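Side-chain contacts in CBS domain-containing predicted protein TM0935 (PDB 1O50), which is of unknown function but, as a tandem pair of CBS domains, may act as a regulatory module that senses adenosine-containing ligands: residues A[31-34]-A[35-39]; A[64-67]-A[68-71]; A[146-149]-A[150-154]. One frame throughout, in Å; residues are numbered along the deposited sequence.

Overall arrangement
All three contacts are local, each within one continuous stretch, round a helix start or along a helix, so they follow in series and none encloses or crosses another. From the N terminus, contact 1 leads out of the loop after strand 27-29 into helix 35-44. Contact 2 comes after strands 50-55 and 58-64, where the chain enters helix 65-77. These two lie in the first CBS motif, their centres about 13 Å apart, and they touch where I35 CG2 packs 3.8 Å from L68 CD1. Contact 3 is the last two turns of helix 144-153 in the second CBS motif, its centre about 33 Å from that of contact 1 and about 26 Å from that of contact 2. All three reach the second subunit.

Contact 1 (A[31-34]-A[35-39]); sequences EDTP and IEEIV
The carbonyl oxygen of P34 takes two backbone N-H groups from the first turn of helix 35-44. The bond from I38 N to P34 O, 3.1 Å long, lies in the carbonyl plane and has an N-H...O angle of 150°; that from E37 N to P34 O, 2.9 Å, is weak because its N-H points well off the oxygen. P34 is thus the N-cap residue of this helix, which follows strand 27-29 in the first CBS domain. The side chain of T33 leans over the same turn. A chi1 of -65° sets OG1 beside the backbone N and CG2 anti to it, and this methyl rests 3.9 Å from E37 CD and 3.9 Å from I38 CG1, filling the angle between an acidic and an apolar chain. E37 crosses T33 at about a right angle: fully extended beyond CG, it runs back past the loop until OE1 lies 3.6 Å from CD of the P34 ring. OG1 of T33 accepts from E30 N and also from a water, which donates to E37 OE2 as well, though weakly. I38 turns inward, its CG1 3.5 Å from P34 O, and packs between the helix start, the strands (V51 and I63) and A98 of helix 98-101. I35 packs on L68 and I101 of its own chain and on W152 of the second subunit, while E36 OE2 forms a salt bridge with K153 of that subunit. One residue further along, V39 N bonds to I35 O at 2.9 Å.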
loop_
_atom_site.group_PDB
_atom_site.type_symbol
_atom_site.label_atom_id
_atom_site.label_comp_id
_atom_site.label_asym_id
_atom_site.label_seq_id
_atom_site.Cartn_x
_atom_site.Cartn_y
_atom_site.Cartn_z
ATOM N N GLU A 31 13.081 12.911 13.529
ATOM C CA GLU A 31 13.446 13.678 12.325
ATOM C C GLU A 31 14.830 13.324 11.748
ATOM O O GLU A 31 15.056 13.400 10.516
ATOM C CB GLU A 31 13.381 15.177 12.646
ATOM C CG GLU A 31 11.972 15.724 12.737
ATOM C CD GLU A 31 11.955 17.178 13.157
ATOM O OE1 GLU A 31 13.004 17.723 13.526
ATOM O OE2 GLU A 31 10.894 17.794 13.119
ATOM N N ASP A 32 15.750 12.928 12.626
ATOM C CA ASP A 32 17.117 12.580 12.205
ATOM C C ASP A 32 17.313 11.090 11.989
ATOM O O ASP A 32 18.435 10.626 11.855
ATOM C CB ASP A 32 18.170 13.081 13.199
ATOM C CG ASP A 32 18.074 12.412 14.563
ATOM O OD1 ASP A 32 17.128 11.667 14.821
ATOM O OD2 ASP A 32 18.910 12.575 15.465
ATOM N N THR A 33 16.219 10.339 11.978
ATOM C CA THR A 33 16.262 8.911 11.737
ATOM C C THR A 33 16.688 8.650 10.282
ATOM O O THR A 33 16.063 9.174 9.365
ATOM C CB THR A 33 14.880 8.292 12.027
ATOM O OG1 THR A 33 14.544 8.416 13.440
ATOM C CG2 THR A 33 14.950 6.799 11.759
ATOM N N PRO A 34 17.772 7.890 10.075
ATOM C CA PRO A 34 18.226 7.578 8.731
ATOM C C PRO A 34 17.221 6.758 7.931
ATOM O O PRO A 34 16.523 5.935 8.457
ATOM C CB PRO A 34 19.506 6.774 8.975
ATOM C CG PRO A 34 19.953 7.205 10.317
ATOM C CD PRO A 34 18.686 7.344 11.102
ATOM N N ILE A 35 17.189 6.980 6.624
ATOM C CA ILE A 35 16.200 6.346 5.781
ATOM C C ILE A 35 16.404 4.864 5.817
ATOM O O ILE A 35 15.429 4.098 5.855
ATOM C CB ILE A 35 16.288 6.909 4.368
ATOM C CG1 ILE A 35 15.773 8.351 4.397
ATOM C CG2 ILE A 35 15.491 6.057 3.387
ATOM C CD1 ILE A 35 15.942 9.135 3.067
ATOM N N GLU A 36 17.658 4.425 5.870
ATOM C CA GLU A 36 17.908 2.978 5.999
ATOM C C GLU A 36 17.216 2.404 7.279
ATOM O O GLU A 36 16.642 1.319 7.252
ATOM C CB GLU A 36 19.393 2.681 5.974
ATOM C CG GLU A 36 19.638 1.173 5.961
ATOM C CD GLU A 36 21.094 0.700 5.925
ATOM O OE1 GLU A 36 21.994 1.476 5.636
ATOM O OE2 GLU A 36 21.347 -0.516 6.175
ATOM N N GLU A 37 17.216 3.142 8.379
ATOM C CA GLU A 37 16.547 2.640 9.608
ATOM C C GLU A 37 15.021 2.654 9.426
ATOM O O GLU A 37 14.303 1.853 9.953
ATOM C CB GLU A 37 16.950 3.462 10.797
ATOM C CG GLU A 37 16.409 2.946 12.127
ATOM C CD GLU A 37 16.837 3.813 13.308
ATOM O OE1 GLU A 37 17.862 4.540 13.178
ATOM O OE2 GLU A 37 16.144 3.761 14.372
ATOM N N ILE A 38 14.512 3.579 8.632
ATOM C CA ILE A 38 13.078 3.612 8.342
ATOM C C ILE A 38 12.675 2.383 7.591
ATOM O O ILE A 38 11.688 1.730 7.944
ATOM C CB ILE A 38 12.714 4.872 7.530
ATOM C CG1 ILE A 38 12.998 6.060 8.412
ATOM C CG2 ILE A 38 11.243 4.802 7.116
ATOM C CD1 ILE A 38 12.774 7.462 7.803
ATOM N N VAL A 39 13.488 2.013 6.596
ATOM C CA VAL A 39 13.319 0.762 5.890
ATOM C C VAL A 39 13.400 -0.448 6.833
ATOM O O VAL A 39 12.579 -1.363 6.753
ATOM C CB VAL A 39 14.329 0.700 4.697
ATOM C CG1 VAL A 39 14.312 -0.603 4.060
ATOM C CG2 VAL A 39 14.012 1.774 3.671
HETATM O O HOH W 1 16.235 6.944 15.492
#

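Contact 2 (A[64-67]-A[68-71]); sequences PVMH and LLKV
H67 and V71, one turn apart on helix 65-77, meet through a CH-pi contact: V71 CG2 sits over one face of the imidazole, 4.0 Å from the ring centroid and offset toward the rim, nearest NE2. This helix follows strand 58-64 in the first CBS motif, with P64 as its N-cap. The H67 ring reaches V71 because CG is anti to the backbone N (chi1 -180°), which carries the imidazole along the helix flank; NE2 has a weak hydrogen bond to I101 O, which may help to fix the ring's rotation. M66 occupies another flank. Its chain bends at chi2 and chi3, bringing SD 3.9 Å from L69 CD2, while its CG takes the aliphatic end of K70, with CE 3.7 Å away. K70 is extended, and on its way out its CG passes 3.3 Å from M66 O. L68 CB lies 3.5 Å from V65 O, and the side chain leads on toward V39 and I42 of helix 35-44 and L148 of the second subunit, so its buried end joins two helices and the dimer interface. Beneath these side chains run the i to i+4 backbone bonds; V71 N meets H67 O at 2.9 Å in an almost straight one, 172° at the hydrogen.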
loop_
_atom_site.group_PDB
_atom_site.type_symbol
_atom_site.label_atom_id
_atom_site.label_comp_id
_atom_site.label_asym_id
_atom_site.label_seq_id
_atom_site.Cartn_x
_atom_site.Cartn_y
_atom_site.Cartn_z
ATOM N N PRO A 64 4.493 8.039 3.670
ATOM C CA PRO A 64 3.881 6.896 2.978
ATOM C C PRO A 64 4.917 6.054 2.232
ATOM O O PRO A 64 5.880 6.556 1.626
ATOM C CB PRO A 64 2.932 7.578 1.982
ATOM C CG PRO A 64 2.626 8.794 2.606
ATOM C CD PRO A 64 3.916 9.316 3.198
ATOM N N VAL A 65 4.738 4.738 2.271
ATOM C CA VAL A 65 5.698 3.879 1.622
ATOM C C VAL A 65 5.826 4.212 0.132
ATOM O O VAL A 65 6.916 4.089 -0.433
ATOM C CB VAL A 65 5.330 2.434 1.807
ATOM C CG1 VAL A 65 6.169 1.532 0.860
ATOM C CG2 VAL A 65 5.543 2.067 3.249
ATOM N N MET A 66 4.745 4.676 -0.502
ATOM C CA MET A 66 4.839 4.979 -1.938
ATOM C C MET A 66 5.648 6.267 -2.126
ATOM O O MET A 66 6.299 6.476 -3.193
ATOM C CB MET A 66 3.452 5.085 -2.591
ATOM C CG MET A 66 3.464 5.654 -4.034
ATOM S SD MET A 66 4.338 4.534 -5.302
ATOM C CE MET A 66 3.096 3.379 -5.588
ATOM N N HIS A 67 5.575 7.173 -1.152
ATOM C CA HIS A 67 6.425 8.366 -1.215
ATOM C C HIS A 67 7.929 7.957 -1.111
ATOM O O HIS A 67 8.740 8.440 -1.875
ATOM C CB HIS A 67 6.068 9.374 -0.138
ATOM C CG HIS A 67 6.914 10.617 -0.163
ATOM N ND1 HIS A 67 6.990 11.458 -1.257
ATOM C CD2 HIS A 67 7.664 11.193 0.809
ATOM C CE1 HIS A 67 7.768 12.492 -0.956
ATOM N NE2 HIS A 67 8.209 12.338 0.288
ATOM N N LEU A 68 8.255 7.028 -0.216
ATOM C CA LEU A 68 9.614 6.510 -0.035
ATOM C C LEU A 68 10.111 5.790 -1.294
ATOM O O LEU A 68 11.283 5.911 -1.688
ATOM C CB LEU A 68 9.653 5.557 1.175
ATOM C CG LEU A 68 11.008 5.014 1.626
ATOM C CD1 LEU A 68 12.076 6.111 1.731
ATOM C CD2 LEU A 68 10.871 4.257 2.969
ATOM N N LEU A 69 9.196 5.085 -1.957
ATOM C CA LEU A 69 9.500 4.393 -3.202
ATOM C C LEU A 69 9.839 5.437 -4.282
ATOM O O LEU A 69 10.810 5.284 -5.017
ATOM C CB LEU A 69 8.302 3.532 -3.616
ATOM C CG LEU A 69 8.509 2.547 -4.754
ATOM C CD1 LEU A 69 9.488 1.441 -4.295
ATOM C CD2 LEU A 69 7.190 1.942 -5.278
ATOM N N LYS A 70 9.079 6.524 -4.331
ATOM C CA LYS A 70 9.281 7.564 -5.313
ATOM C C LYS A 70 10.622 8.299 -5.068
ATOM O O LYS A 70 11.397 8.534 -5.987
ATOM C CB LYS A 70 8.092 8.550 -5.341
ATOM C CG LYS A 70 6.852 7.990 -6.018
ATOM C CD LYS A 70 5.678 8.943 -5.874
ATOM C CE LYS A 70 4.385 8.349 -6.442
ATOM N NZ LYS A 70 3.183 9.277 -6.211
ATOM N N VAL A 71 10.856 8.658 -3.814
ATOM C CA VAL A 71 12.099 9.282 -3.374
ATOM C C VAL A 71 13.283 8.379 -3.787
ATOM O O VAL A 71 14.330 8.861 -4.224
ATOM C CB VAL A 71 12.037 9.495 -1.821
ATOM C CG1 VAL A 71 13.413 9.642 -1.237
ATOM C CG2 VAL A 71 11.166 10.689 -1.497
#

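Contact 3 (A[146-149]-A[150-154]); sequences EILL and ALWKG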
loop_
_atom_site.group_PDB
_atom_site.type_symbol
_atom_site.label_atom_id
_atom_site.label_comp_id
_atom_site.label_asym_id
_atom_site.label_seq_id
_atom_site.Cartn_x
_atom_site.Cartn_y
_atom_site.Cartn_z
ATOM N N GLU A 146 -8.741 -2.071 7.598
ATOM C CA GLU A 146 -9.792 -1.899 8.594
ATOM C C GLU A 146 -11.087 -1.350 7.999
ATOM O O GLU A 146 -12.169 -1.778 8.375
ATOM C CB GLU A 146 -9.293 -1.025 9.721
ATOM C CG GLU A 146 -8.255 -1.763 10.541
ATOM C CD GLU A 146 -7.648 -0.895 11.610
ATOM O OE1 GLU A 146 -7.451 0.303 11.372
ATOM O OE2 GLU A 146 -7.385 -1.429 12.692
ATOM N N ILE A 147 -10.961 -0.393 7.092
ATOM C CA ILE A 147 -12.102 0.182 6.392
ATOM C C ILE A 147 -12.761 -0.875 5.542
ATOM O O ILE A 147 -13.978 -0.997 5.558
ATOM C CB ILE A 147 -11.700 1.424 5.582
ATOM C CG1 ILE A 147 -11.214 2.534 6.510
ATOM C CG2 ILE A 147 -12.881 1.992 4.781
ATOM C CD1 ILE A 147 -10.873 3.802 5.823
ATOM N N LEU A 148 -11.962 -1.665 4.829
ATOM C CA LEU A 148 -12.497 -2.737 4.011
ATOM C C LEU A 148 -13.230 -3.790 4.821
ATOM O O LEU A 148 -14.294 -4.240 4.415
ATOM C CB LEU A 148 -11.412 -3.400 3.162
ATOM C CG LEU A 148 -10.889 -2.486 2.049
ATOM C CD1 LEU A 148 -9.649 -3.107 1.349
ATOM C CD2 LEU A 148 -11.961 -2.108 0.993
ATOM N N LEU A 149 -12.644 -4.167 5.946
ATOM C CA LEU A 149 -13.228 -5.113 6.853
ATOM C C LEU A 149 -14.622 -4.633 7.277
ATOM O O LEU A 149 -15.602 -5.355 7.146
ATOM C CB LEU A 149 -12.316 -5.253 8.063
ATOM C CG LEU A 149 -12.560 -6.438 9.024
ATOM C CD1 LEU A 149 -11.443 -6.527 9.976
ATOM C CD2 LEU A 149 -13.951 -6.363 9.796
ATOM N N ALA A 150 -14.682 -3.420 7.813
ATOM C CA ALA A 150 -15.923 -2.788 8.248
ATOM C C ALA A 150 -16.999 -2.824 7.192
ATOM O O ALA A 150 -18.137 -3.158 7.455
ATOM C CB ALA A 150 -15.644 -1.342 8.559
ATOM N N LEU A 151 -16.626 -2.429 5.984
ATOM C CA LEU A 151 -17.602 -2.272 4.917
ATOM C C LEU A 151 -18.128 -3.570 4.361
ATOM O O LEU A 151 -19.325 -3.684 4.121
ATOM C CB LEU A 151 -17.030 -1.425 3.807
ATOM C CG LEU A 151 -16.815 0.049 4.181
ATOM C CD1 LEU A 151 -16.106 0.680 2.984
ATOM C CD2 LEU A 151 -18.096 0.766 4.534
ATOM N N TRP A 152 -17.248 -4.556 4.185
ATOM C CA TRP A 152 -17.626 -5.812 3.555
ATOM C C TRP A 152 -17.989 -6.952 4.486
ATOM O O TRP A 152 -18.648 -7.902 4.047
ATOM C CB TRP A 152 -16.501 -6.286 2.661
ATOM C CG TRP A 152 -16.370 -5.427 1.424
ATOM C CD1 TRP A 152 -15.421 -4.496 1.211
ATOM C CD2 TRP A 152 -17.220 -5.415 0.265
ATOM N NE1 TRP A 152 -15.640 -3.874 0.008
ATOM C CE2 TRP A 152 -16.731 -4.433 -0.593
ATOM C CE3 TRP A 152 -18.347 -6.148 -0.133
ATOM C CZ2 TRP A 152 -17.313 -4.158 -1.852
ATOM C CZ3 TRP A 152 -18.919 -5.895 -1.371
ATOM C CH2 TRP A 152 -18.407 -4.892 -2.209
ATOM N N LYS A 153 -17.584 -6.860 5.746
ATOM C CA LYS A 153 -17.969 -7.846 6.758
ATOM C C LYS A 153 -19.245 -7.444 7.500
ATOM O O LYS A 153 -19.847 -8.262 8.174
ATOM C CB LYS A 153 -16.867 -8.035 7.770
ATOM C CG LYS A 153 -15.531 -8.503 7.224
ATOM C CD LYS A 153 -15.633 -9.784 6.351
ATOM C CE LYS A 153 -15.995 -11.016 7.157
ATOM N NZ LYS A 153 -16.150 -12.203 6.277
ATOM N N GLY A 154 -19.618 -6.158 7.415
ATOM C CA GLY A 154 -20.828 -5.671 8.047
ATOM C C GLY A 154 -21.982 -5.779 7.069
ATOM O O GLY A 154 -21.799 -6.226 5.933
#
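L148 and W152 lie side by side and point the same way, the leucine CD2 approaching the pyrrole side of the indole, 4.2 Å from W152 NE1. In both residues CG is anti to the carbonyl carbon (chi1 -69° and -71°), so the two chains leave the helix in step. The indole also turns its edge to the backbone: W152 CD1 lies 3.4 Å from L148 O, near the ring plane, while the same oxygen accepts the backbone N-H of W152. I147 and L151 form a second pair that runs in one direction, I147 CG2 resting 3.9 Å from L151 CD1. L149 and K153 behave otherwise. Their side chains cross, L149 CD2 touching K153 CG at 3.7 Å, and the lysine then bends at chi2 and chi3 and takes its ammonium away from the leucine. These three pairs, each four residues apart, line the end of helix 144-153, the closing helix of the second CBS motif. I147 faces helix 114-124 through L114, L118 and M121, whereas L148 and W152 face the second subunit. There W152 NE1 hydrogen-bonds to S72 OG and the indole stands edge-to-face with F76, both residues of that subunit; K153 NZ makes a salt bridge with D40 of the same partner, ending the bent lysine at the dimer interface. The small side chain of A150 sits close to the preceding turn, CB 3.4 Å from I147 O, and it also touches V18 of helix 15-18 in its own chain. Near the helix end K153 N still donates to L149 O at 2.9 Å, whereas the bond from G154 N to A150 O has stretched to a weak 3.3 Å.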